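Local coordinates for protein inorganic pyrophosphatase (PDB 3LD3) that probably catalyses the magnesium-dependent hydrolysis of inorganic pyrophosphate to two phosphate ions, working as a homohexamer, at residues L96-V101 and K134-Y139; C108-G113 and L128-T133; I142-D147 and W177-S182. All blocks are in the same frame, centred on the assembly; numbering follows the deposited sequence.

Interaction 1: L96-V101 and K134-Y139; sequences LARFPV and KVDQYY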
loop_
_atom_site.group_PDB
_atom_site.type_symbol
_atom_site.label_atom_id
_atom_site.label_comp_id
_atom_site.label_asym_id
_atom_site.label_seq_id
_atom_site.Cartn_x
_atom_site.Cartn_y
_atom_site.Cartn_z
ATOM N N LEU A 96 -15.476 1.678 12.992
ATOM C CA LEU A 96 -14.137 2.081 13.345
ATOM C C LEU A 96 -13.374 0.838 13.726
ATOM O O LEU A 96 -13.886 0.032 14.484
ATOM C CB LEU A 96 -14.171 3.076 14.520
ATOM C CG LEU A 96 -12.801 3.528 15.037
ATOM C CD1 LEU A 96 -11.942 4.240 13.992
ATOM C CD2 LEU A 96 -13.066 4.398 16.299
ATOM N N ALA A 97 -12.178 0.644 13.182
ATOM C CA ALA A 97 -11.311 -0.499 13.526
ATOM C C ALA A 97 -9.847 -0.119 13.446
ATOM O O ALA A 97 -9.505 0.949 12.931
ATOM C CB ALA A 97 -11.595 -1.719 12.619
ATOM N N ARG A 98 -8.965 -0.980 13.953
ATOM C CA ARG A 98 -7.540 -0.675 13.993
ATOM C C ARG A 98 -6.900 -0.765 12.616
ATOM O O ARG A 98 -5.877 -0.123 12.355
ATOM C CB ARG A 98 -6.800 -1.572 14.993
ATOM C CG ARG A 98 -7.118 -1.279 16.435
ATOM C CD ARG A 98 -6.159 -1.991 17.400
ATOM N NE ARG A 98 -6.242 -3.458 17.329
ATOM C CZ ARG A 98 -5.243 -4.269 16.965
ATOM N NH1 ARG A 98 -4.063 -3.783 16.579
ATOM N NH2 ARG A 98 -5.443 -5.564 16.979
ATOM N N PHE A 99 -7.505 -1.570 11.737
ATOM C CA PHE A 99 -7.034 -1.750 10.368
ATOM C C PHE A 99 -8.217 -1.789 9.434
ATOM O O PHE A 99 -9.301 -2.045 9.865
ATOM C CB PHE A 99 -6.229 -3.043 10.238
ATOM C CG PHE A 99 -5.000 -3.035 11.052
ATOM C CD1 PHE A 99 -3.906 -2.288 10.645
ATOM C CD2 PHE A 99 -4.943 -3.711 12.257
ATOM C CE1 PHE A 99 -2.760 -2.232 11.421
ATOM C CE2 PHE A 99 -3.774 -3.675 13.027
ATOM C CZ PHE A 99 -2.701 -2.909 12.608
ATOM N N PRO A 100 -8.007 -1.535 8.134
ATOM C CA PRO A 100 -9.084 -1.618 7.150
ATOM C C PRO A 100 -9.576 -3.035 7.004
ATOM O O PRO A 100 -8.773 -3.975 7.101
ATOM C CB PRO A 100 -8.420 -1.148 5.864
ATOM C CG PRO A 100 -7.269 -0.393 6.309
ATOM C CD PRO A 100 -6.772 -1.045 7.520
ATOM N N VAL A 101 -10.862 -3.180 6.732
ATOM C CA VAL A 101 -11.481 -4.452 6.455
ATOM C C VAL A 101 -11.890 -4.443 4.978
ATOM O O VAL A 101 -12.510 -3.475 4.489
ATOM C CB VAL A 101 -12.722 -4.649 7.340
ATOM C CG1 VAL A 101 -13.468 -5.944 6.993
ATOM C CG2 VAL A 101 -12.360 -4.600 8.871
ATOM N N LYS A 134 -15.161 -9.870 21.079
ATOM C CA LYS A 134 -14.522 -11.127 20.653
ATOM C C LYS A 134 -13.686 -10.940 19.397
ATOM O O LYS A 134 -12.825 -11.758 19.068
ATOM C CB LYS A 134 -15.586 -12.212 20.422
ATOM C CG LYS A 134 -16.609 -11.833 19.320
ATOM C CD LYS A 134 -17.845 -12.722 19.290
ATOM C CE LYS A 134 -18.877 -12.121 18.319
ATOM N NZ LYS A 134 -19.317 -13.140 17.330
ATOM N N VAL A 135 -13.953 -9.849 18.692
ATOM C CA VAL A 135 -13.221 -9.499 17.471
ATOM C C VAL A 135 -12.007 -8.622 17.788
ATOM O O VAL A 135 -10.931 -8.815 17.204
ATOM C CB VAL A 135 -14.168 -8.796 16.443
ATOM C CG1 VAL A 135 -13.400 -8.324 15.194
ATOM C CG2 VAL A 135 -15.313 -9.724 16.059
ATOM N N ASP A 136 -12.171 -7.656 18.710
ATOM C CA ASP A 136 -11.020 -6.863 19.165
ATOM C C ASP A 136 -11.371 -6.253 20.507
ATOM O O ASP A 136 -12.375 -5.562 20.588
ATOM C CB ASP A 136 -10.701 -5.759 18.168
ATOM C CG ASP A 136 -9.337 -5.121 18.374
ATOM O OD1 ASP A 136 -8.749 -5.260 19.462
ATOM O OD2 ASP A 136 -8.864 -4.419 17.432
ATOM N N GLN A 137 -10.556 -6.485 21.528
ATOM C CA GLN A 137 -10.819 -5.866 22.846
ATOM C C GLN A 137 -10.347 -4.423 22.937
ATOM O O GLN A 137 -10.622 -3.741 23.927
ATOM C CB GLN A 137 -10.168 -6.653 23.963
ATOM C CG GLN A 137 -10.743 -8.024 24.165
ATOM C CD GLN A 137 -10.385 -8.590 25.519
ATOM O OE1 GLN A 137 -9.633 -7.985 26.280
ATOM N NE2 GLN A 137 -10.948 -9.734 25.843
ATOM N N TYR A 138 -9.631 -3.940 21.927
ATOM C CA TYR A 138 -9.145 -2.554 21.928
ATOM C C TYR A 138 -10.203 -1.501 22.270
ATOM O O TYR A 138 -9.911 -0.538 23.004
ATOM C CB TYR A 138 -8.546 -2.214 20.563
ATOM C CG TYR A 138 -7.799 -0.905 20.504
ATOM C CD1 TYR A 138 -6.465 -0.837 20.884
ATOM C CD2 TYR A 138 -8.408 0.256 20.021
ATOM C CE1 TYR A 138 -5.745 0.378 20.815
ATOM C CE2 TYR A 138 -7.703 1.468 19.971
ATOM C CZ TYR A 138 -6.370 1.510 20.348
ATOM O OH TYR A 138 -5.631 2.690 20.296
ATOM N N TYR A 139 -11.422 -1.673 21.750
ATOM C CA TYR A 139 -12.484 -0.670 21.911
ATOM C C TYR A 139 -13.426 -1.005 23.048
ATOM O O TYR A 139 -14.532 -0.487 23.095
ATOM C CB TYR A 139 -13.279 -0.535 20.616
ATOM C CG TYR A 139 -12.414 -0.127 19.429
ATOM C CD1 TYR A 139 -12.151 1.213 19.163
ATOM C CD2 TYR A 139 -11.850 -1.068 18.598
ATOM C CE1 TYR A 139 -11.359 1.579 18.093
ATOM C CE2 TYR A 139 -11.048 -0.700 17.517
ATOM C CZ TYR A 139 -10.817 0.617 17.275
ATOM O OH TYR A 139 -10.020 1.009 16.211
HETATM O O HOH W 1 -9.929 -3.388 15.266
HETATM O O HOH W 2 -7.250 -7.595 18.740
#

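Interaction 2: C108-G113 and L128-T133; sequences CVRPVG and LAVPAT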
loop_
_atom_site.group_PDB
_atom_site.type_symbol
_atom_site.label_atom_id
_atom_site.label_comp_id
_atom_site.label_asym_id
_atom_site.label_seq_id
_atom_site.Cartn_x
_atom_site.Cartn_y
_atom_site.Cartn_z
ATOM N N CYS A 108 -18.787 -8.491 12.947
ATOM C CA CYS A 108 -19.688 -8.364 14.079
ATOM C C CYS A 108 -19.287 -7.146 14.910
ATOM O O CYS A 108 -18.141 -7.021 15.378
ATOM C CB CYS A 108 -19.682 -9.657 14.898
ATOM S SG CYS A 108 -20.864 -9.615 16.264
ATOM N N VAL A 109 -20.236 -6.226 15.083
ATOM C CA VAL A 109 -19.943 -4.940 15.686
ATOM C C VAL A 109 -20.979 -4.550 16.744
ATOM O O VAL A 109 -22.082 -5.082 16.780
ATOM C CB VAL A 109 -19.881 -3.813 14.617
ATOM C CG1 VAL A 109 -18.900 -4.243 13.442
ATOM C CG2 VAL A 109 -21.298 -3.516 14.038
ATOM N N ARG A 110 -20.558 -3.625 17.594
ATOM C CA ARG A 110 -21.394 -3.071 18.645
ATOM C C ARG A 110 -21.679 -1.622 18.289
ATOM O O ARG A 110 -20.737 -0.845 18.198
ATOM C CB ARG A 110 -20.630 -2.999 19.962
ATOM C CG ARG A 110 -20.364 -4.233 20.667
ATOM C CD ARG A 110 -19.973 -3.849 22.108
ATOM N NE ARG A 110 -18.607 -3.317 22.256
ATOM C CZ ARG A 110 -18.307 -2.070 22.629
ATOM N NH1 ARG A 110 -19.229 -1.172 22.786
ATOM N NH2 ARG A 110 -17.053 -1.725 22.811
ATOM N N PRO A 111 -22.956 -1.250 18.078
ATOM C CA PRO A 111 -23.284 0.174 17.854
ATOM C C PRO A 111 -22.950 1.042 19.055
ATOM O O PRO A 111 -23.251 0.659 20.216
ATOM C CB PRO A 111 -24.799 0.165 17.628
ATOM C CG PRO A 111 -25.121 -1.231 17.273
ATOM C CD PRO A 111 -24.158 -2.090 18.015
ATOM N N VAL A 112 -22.363 2.200 18.800
ATOM C CA VAL A 112 -22.024 3.141 19.876
ATOM C C VAL A 112 -22.695 4.511 19.726
ATOM O O VAL A 112 -22.640 5.332 20.658
ATOM C CB VAL A 112 -20.491 3.320 20.097
ATOM C CG1 VAL A 112 -19.843 1.965 20.449
ATOM C CG2 VAL A 112 -19.777 4.035 18.900
ATOM N N GLY A 113 -23.341 4.754 18.599
ATOM C CA GLY A 113 -24.015 6.023 18.386
ATOM C C GLY A 113 -24.563 6.095 16.988
ATOM O O GLY A 113 -24.432 5.160 16.178
ATOM N N LEU A 128 -22.650 4.552 14.015
ATOM C CA LEU A 128 -21.246 4.375 14.334
ATOM C C LEU A 128 -21.051 3.178 15.260
ATOM O O LEU A 128 -21.744 3.044 16.258
ATOM C CB LEU A 128 -20.663 5.616 15.002
ATOM C CG LEU A 128 -19.166 5.613 15.339
ATOM C CD1 LEU A 128 -18.272 5.503 14.068
ATOM C CD2 LEU A 128 -18.726 6.862 16.178
ATOM N N ALA A 129 -20.123 2.294 14.890
ATOM C CA ALA A 129 -19.894 1.056 15.641
ATOM C C ALA A 129 -18.394 0.759 15.800
ATOM O O ALA A 129 -17.545 1.291 15.060
ATOM C CB ALA A 129 -20.615 -0.136 14.961
ATOM N N VAL A 130 -18.086 -0.106 16.759
ATOM C CA VAL A 130 -16.743 -0.630 16.951
ATOM C C VAL A 130 -16.849 -2.148 16.895
ATOM O O VAL A 130 -17.950 -2.695 17.039
ATOM C CB VAL A 130 -16.096 -0.155 18.258
ATOM C CG1 VAL A 130 -15.922 1.416 18.289
ATOM C CG2 VAL A 130 -16.887 -0.598 19.497
ATOM N N PRO A 131 -15.733 -2.853 16.669
ATOM C CA PRO A 131 -15.831 -4.320 16.651
ATOM C C PRO A 131 -16.352 -4.869 17.977
ATOM O O PRO A 131 -16.089 -4.288 19.033
ATOM C CB PRO A 131 -14.387 -4.750 16.429
ATOM C CG PRO A 131 -13.746 -3.592 15.753
ATOM C CD PRO A 131 -14.359 -2.407 16.396
ATOM N N ALA A 132 -17.110 -5.951 17.904
ATOM C CA ALA A 132 -17.465 -6.725 19.090
ATOM C C ALA A 132 -16.195 -7.114 19.842
ATOM O O ALA A 132 -15.141 -7.323 19.262
ATOM C CB ALA A 132 -18.255 -7.965 18.698
ATOM N N THR A 133 -16.308 -7.237 21.161
ATOM C CA THR A 133 -15.125 -7.544 21.967
ATOM C C THR A 133 -14.443 -8.883 21.588
ATOM O O THR A 133 -13.234 -8.974 21.713
ATOM C CB THR A 133 -15.430 -7.426 23.485
ATOM O OG1 THR A 133 -16.564 -8.238 23.791
ATOM C CG2 THR A 133 -15.708 -5.955 23.876
#

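Interaction 3: I142-D147 and W177-S182; sequences IVNYSD and WQDAAS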
loop_
_atom_site.group_PDB
_atom_site.type_symbol
_atom_site.label_atom_id
_atom_site.label_comp_id
_atom_site.label_asym_id
_atom_site.label_seq_id
_atom_site.Cartn_x
_atom_site.Cartn_y
_atom_site.Cartn_z
ATOM N N ILE A 142 -15.037 1.856 24.794
ATOM C CA ILE A 142 -15.812 2.750 23.935
ATOM C C ILE A 142 -17.246 2.252 23.933
ATOM O O ILE A 142 -17.543 1.230 23.314
ATOM C CB ILE A 142 -15.270 2.815 22.486
ATOM C CG1 ILE A 142 -13.823 3.271 22.485
ATOM C CG2 ILE A 142 -16.130 3.741 21.651
ATOM C CD1 ILE A 142 -13.603 4.691 23.092
ATOM N N VAL A 143 -18.132 2.914 24.661
ATOM C CA VAL A 143 -19.536 2.472 24.775
ATOM C C VAL A 143 -20.520 3.392 24.057
ATOM O O VAL A 143 -21.512 2.930 23.503
ATOM C CB VAL A 143 -19.986 2.318 26.224
ATOM C CG1 VAL A 143 -21.239 1.428 26.265
ATOM C CG2 VAL A 143 -18.862 1.717 27.092
ATOM N N ASN A 144 -20.226 4.699 24.075
ATOM C CA ASN A 144 -21.007 5.685 23.352
ATOM C C ASN A 144 -20.055 6.474 22.490
ATOM O O ASN A 144 -18.856 6.533 22.773
ATOM C CB ASN A 144 -21.749 6.656 24.301
ATOM C CG ASN A 144 -22.932 6.005 24.969
ATOM O OD1 ASN A 144 -23.958 5.754 24.342
ATOM N ND2 ASN A 144 -22.791 5.705 26.260
ATOM N N TYR A 145 -20.604 7.084 21.449
ATOM C CA TYR A 145 -19.834 7.886 20.496
ATOM C C TYR A 145 -18.993 8.942 21.216
ATOM O O TYR A 145 -17.896 9.267 20.789
ATOM C CB TYR A 145 -20.779 8.557 19.479
ATOM C CG TYR A 145 -21.599 9.659 20.098
ATOM C CD1 TYR A 145 -21.108 10.973 20.151
ATOM C CD2 TYR A 145 -22.831 9.405 20.667
ATOM C CE1 TYR A 145 -21.805 11.968 20.760
ATOM C CE2 TYR A 145 -23.564 10.422 21.276
ATOM C CZ TYR A 145 -23.047 11.701 21.314
ATOM O OH TYR A 145 -23.776 12.704 21.914
ATOM N N SER A 146 -19.515 9.466 22.330
ATOM C CA SER A 146 -18.851 10.514 23.080
ATOM C C SER A 146 -17.615 10.024 23.835
ATOM O O SER A 146 -16.873 10.826 24.365
ATOM C CB SER A 146 -19.844 11.153 24.045
ATOM O OG SER A 146 -20.579 10.172 24.734
ATOM N N ASP A 147 -17.361 8.711 23.851
ATOM C CA ASP A 147 -16.108 8.183 24.396
ATOM C C ASP A 147 -14.942 8.311 23.376
ATOM O O ASP A 147 -13.784 8.057 23.720
ATOM C CB ASP A 147 -16.281 6.714 24.789
ATOM C CG ASP A 147 -17.315 6.521 25.916
ATOM O OD1 ASP A 147 -17.298 7.370 26.820
ATOM O OD2 ASP A 147 -18.111 5.554 25.876
ATOM N N TRP A 177 -25.321 13.989 16.850
ATOM C CA TRP A 177 -25.053 12.633 17.312
ATOM C C TRP A 177 -26.089 12.244 18.364
ATOM O O TRP A 177 -26.506 13.090 19.195
ATOM C CB TRP A 177 -23.662 12.573 17.936
ATOM C CG TRP A 177 -22.557 12.616 16.926
ATOM C CD1 TRP A 177 -21.809 13.693 16.555
ATOM C CD2 TRP A 177 -22.053 11.501 16.193
ATOM N NE1 TRP A 177 -20.886 13.327 15.607
ATOM C CE2 TRP A 177 -21.005 11.984 15.364
ATOM C CE3 TRP A 177 -22.382 10.149 16.146
ATOM C CZ2 TRP A 177 -20.307 11.164 14.499
ATOM C CZ3 TRP A 177 -21.678 9.324 15.276
ATOM C CH2 TRP A 177 -20.636 9.840 14.482
ATOM N N GLN A 178 -26.521 10.990 18.326
ATOM C CA GLN A 178 -27.300 10.382 19.419
ATOM C C GLN A 178 -26.573 9.154 19.917
ATOM O O GLN A 178 -25.694 8.616 19.218
ATOM C CB GLN A 178 -28.691 10.037 18.937
ATOM C CG GLN A 178 -29.394 11.256 18.339
ATOM C CD GLN A 178 -30.833 10.995 17.969
ATOM O OE1 GLN A 178 -31.250 9.851 17.775
ATOM N NE2 GLN A 178 -31.605 12.072 17.850
ATOM N N ASP A 179 -26.937 8.730 21.122
ATOM C CA ASP A 179 -26.139 7.784 21.902
ATOM C C ASP A 179 -26.352 6.339 21.433
ATOM O O ASP A 179 -27.144 6.066 20.519
ATOM C CB ASP A 179 -26.389 7.946 23.416
ATOM C CG ASP A 179 -27.828 7.680 23.823
ATOM O OD1 ASP A 179 -28.623 7.112 23.033
ATOM O OD2 ASP A 179 -28.172 8.012 24.995
ATOM N N ALA A 180 -25.625 5.418 22.042
ATOM C CA ALA A 180 -25.722 4.003 21.662
ATOM C C ALA A 180 -27.155 3.449 21.773
ATOM O O ALA A 180 -27.622 2.709 20.902
ATOM C CB ALA A 180 -24.753 3.166 22.479
ATOM N N ALA A 181 -27.857 3.807 22.855
ATOM C CA ALA A 181 -29.244 3.416 23.035
ATOM C C ALA A 181 -30.146 3.805 21.869
ATOM O O ALA A 181 -30.987 3.003 21.420
ATOM C CB ALA A 181 -29.798 4.034 24.380
ATOM N N SER A 182 -29.983 5.041 21.397
ATOM C CA SER A 182 -30.746 5.547 20.255
ATOM C C SER A 182 -30.407 4.777 18.990
ATOM O O SER A 182 -31.295 4.410 18.238
ATOM C CB SER A 182 -30.474 7.030 20.028
ATOM O OG SER A 182 -30.921 7.802 21.118
HETATM O O HOH W 3 -26.420 4.806 25.245
#

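Interaction 1: L96-V101 and K134-Y139
R98 meets D136 in a salt bridge that uses one nitrogen and one oxygen: NE of R98 lies 2.8 Å from OD2 of D136, with an N-H...O angle of 159°. The R98 chain bends at chi3 (-63°), which brings NE to the acid. OD2 accepts through its syn lone pair and sits close to the guanidinium plane, yet the two flat groups stand 80° apart, which rules out the paired, coplanar form of the bridge. One water accepts from the backbone N of R98 and donates to OD2 of D136, 2.6 Å away, so that oxygen has two donors; another accepts from NH2 of R98 and gives a weak bond to OD1. NH2 also donates to the carbonyl of L67 in a second subunit, which places these loops at a subunit boundary. OD1 takes the backbone N of Y138 at 2.9 Å from above the carboxylate plane, an Asx turn that fixes the acid's rotation. One face of the Y138 ring receives CD of R98 in a CH-pi contact, 3.9 Å from the ring centroid. CD2 of Y138 sits over the centre of the Y139 ring, whose CE1 is 3.8 Å from CD2 of L96. OH of Y139 comes within 3.2 Å of N of R98, but the angle is too poor for a hydrogen bond. The carbonyl O of L96, over the Y139 ring face, is buried with no polar partner in the model.

Interaction 2: C108-G113 and L128-T133
R110 and V130 form a hydrogen-bonded pair toward the open end of the antiparallel beta hairpin made by strands 106-119 and 122-131. N of R110 donates to O of V130 at 2.8 Å, and N of V130 returns a longer bond to O of R110. Toward the start of strand 106-119, N of A132 reaches O of C108 at 2.9 Å with an angle of 173°. At the other end the register slips by one: two residues of one strand, V112 and G113, stand opposite the single L128, a classic beta bulge. O of L128 takes a straight bond from N of V112 at 2.7 Å and a weak one from N of G113 at 3.3 Å, while N of L128 donates to O of G113. Apolar contacts fill in around this ladder, CG2 of V109 against CB of A129 at 3.6 Å and CG2 of V112 against CG of L128 at 3.9 Å. Further out, L128 packs on L153 and I156 of helix 150-162, and A129 is bonded through its backbone to strand 92-95. With the side chain of R110 bent at chi3 (-76°), NH1 is held by the carbonyl of I142, and CG2 of V130 lies over one guanidinium face, 3.5 Å from NH2.

Interaction 3: I142-D147 and W177-S182
The backbones come closest where N144 passes A180, CA to CA 5.3 Å, as the loop leading into the 3-10 turn 145-147 skirts the junction between strand 172-179 and helix 180-195. OD1 of N144 accepts from N of A180 at 2.9 Å, in the carbonyl plane and with an N-H...O angle of 164°. The same oxygen takes a water that in turn accepts from N of A181. D179, the N-cap residue, holds N of S182 through OD1 at 3.0 Å. N144 is itself positioned by D147, whose OD2 receives the backbone N of both V143 and N144. Alongside, CB of W177 sits over one face of the Y145 ring, 3.6 Å from its centroid, a CH-pi contact. The ring planes are only 15° apart but slid, with 5.0 Å between the tyrosine and five-membered ring centroids. With CG between its backbone N and carbonyl carbon (chi1 71°), Y145 turns its ring to the strand. W177 also packs on L153 and I156 of helix 150-162. Acceptors at a helix N-terminus probably gain from its positive end, and here the first amides are met by the N-cap D179 and, from a separate part of the chain, by N144.

In the fold
Interactions 1 and 2 are buried, whereas interaction 3 lies at the surface and touches no other subunit. Interaction 2 is the sheet core, dominated by backbone bonds and mostly apolar side chains; the loop after strand 122-131 supplies one segment to each of the other two. L96 of interaction 1 probably bonds through its N to O of A129, and Y139 packs on P131, which joins those loops to strand 122-131. Interaction 3 meets strand 106-119 of the same hairpin, with A180 and V143 packed against V112. Chemistry follows place: charge and water at the subunit boundary of interaction 1, helix capping and aromatic packing in interaction 3, whose centre is about 17 Å from that of interaction 1.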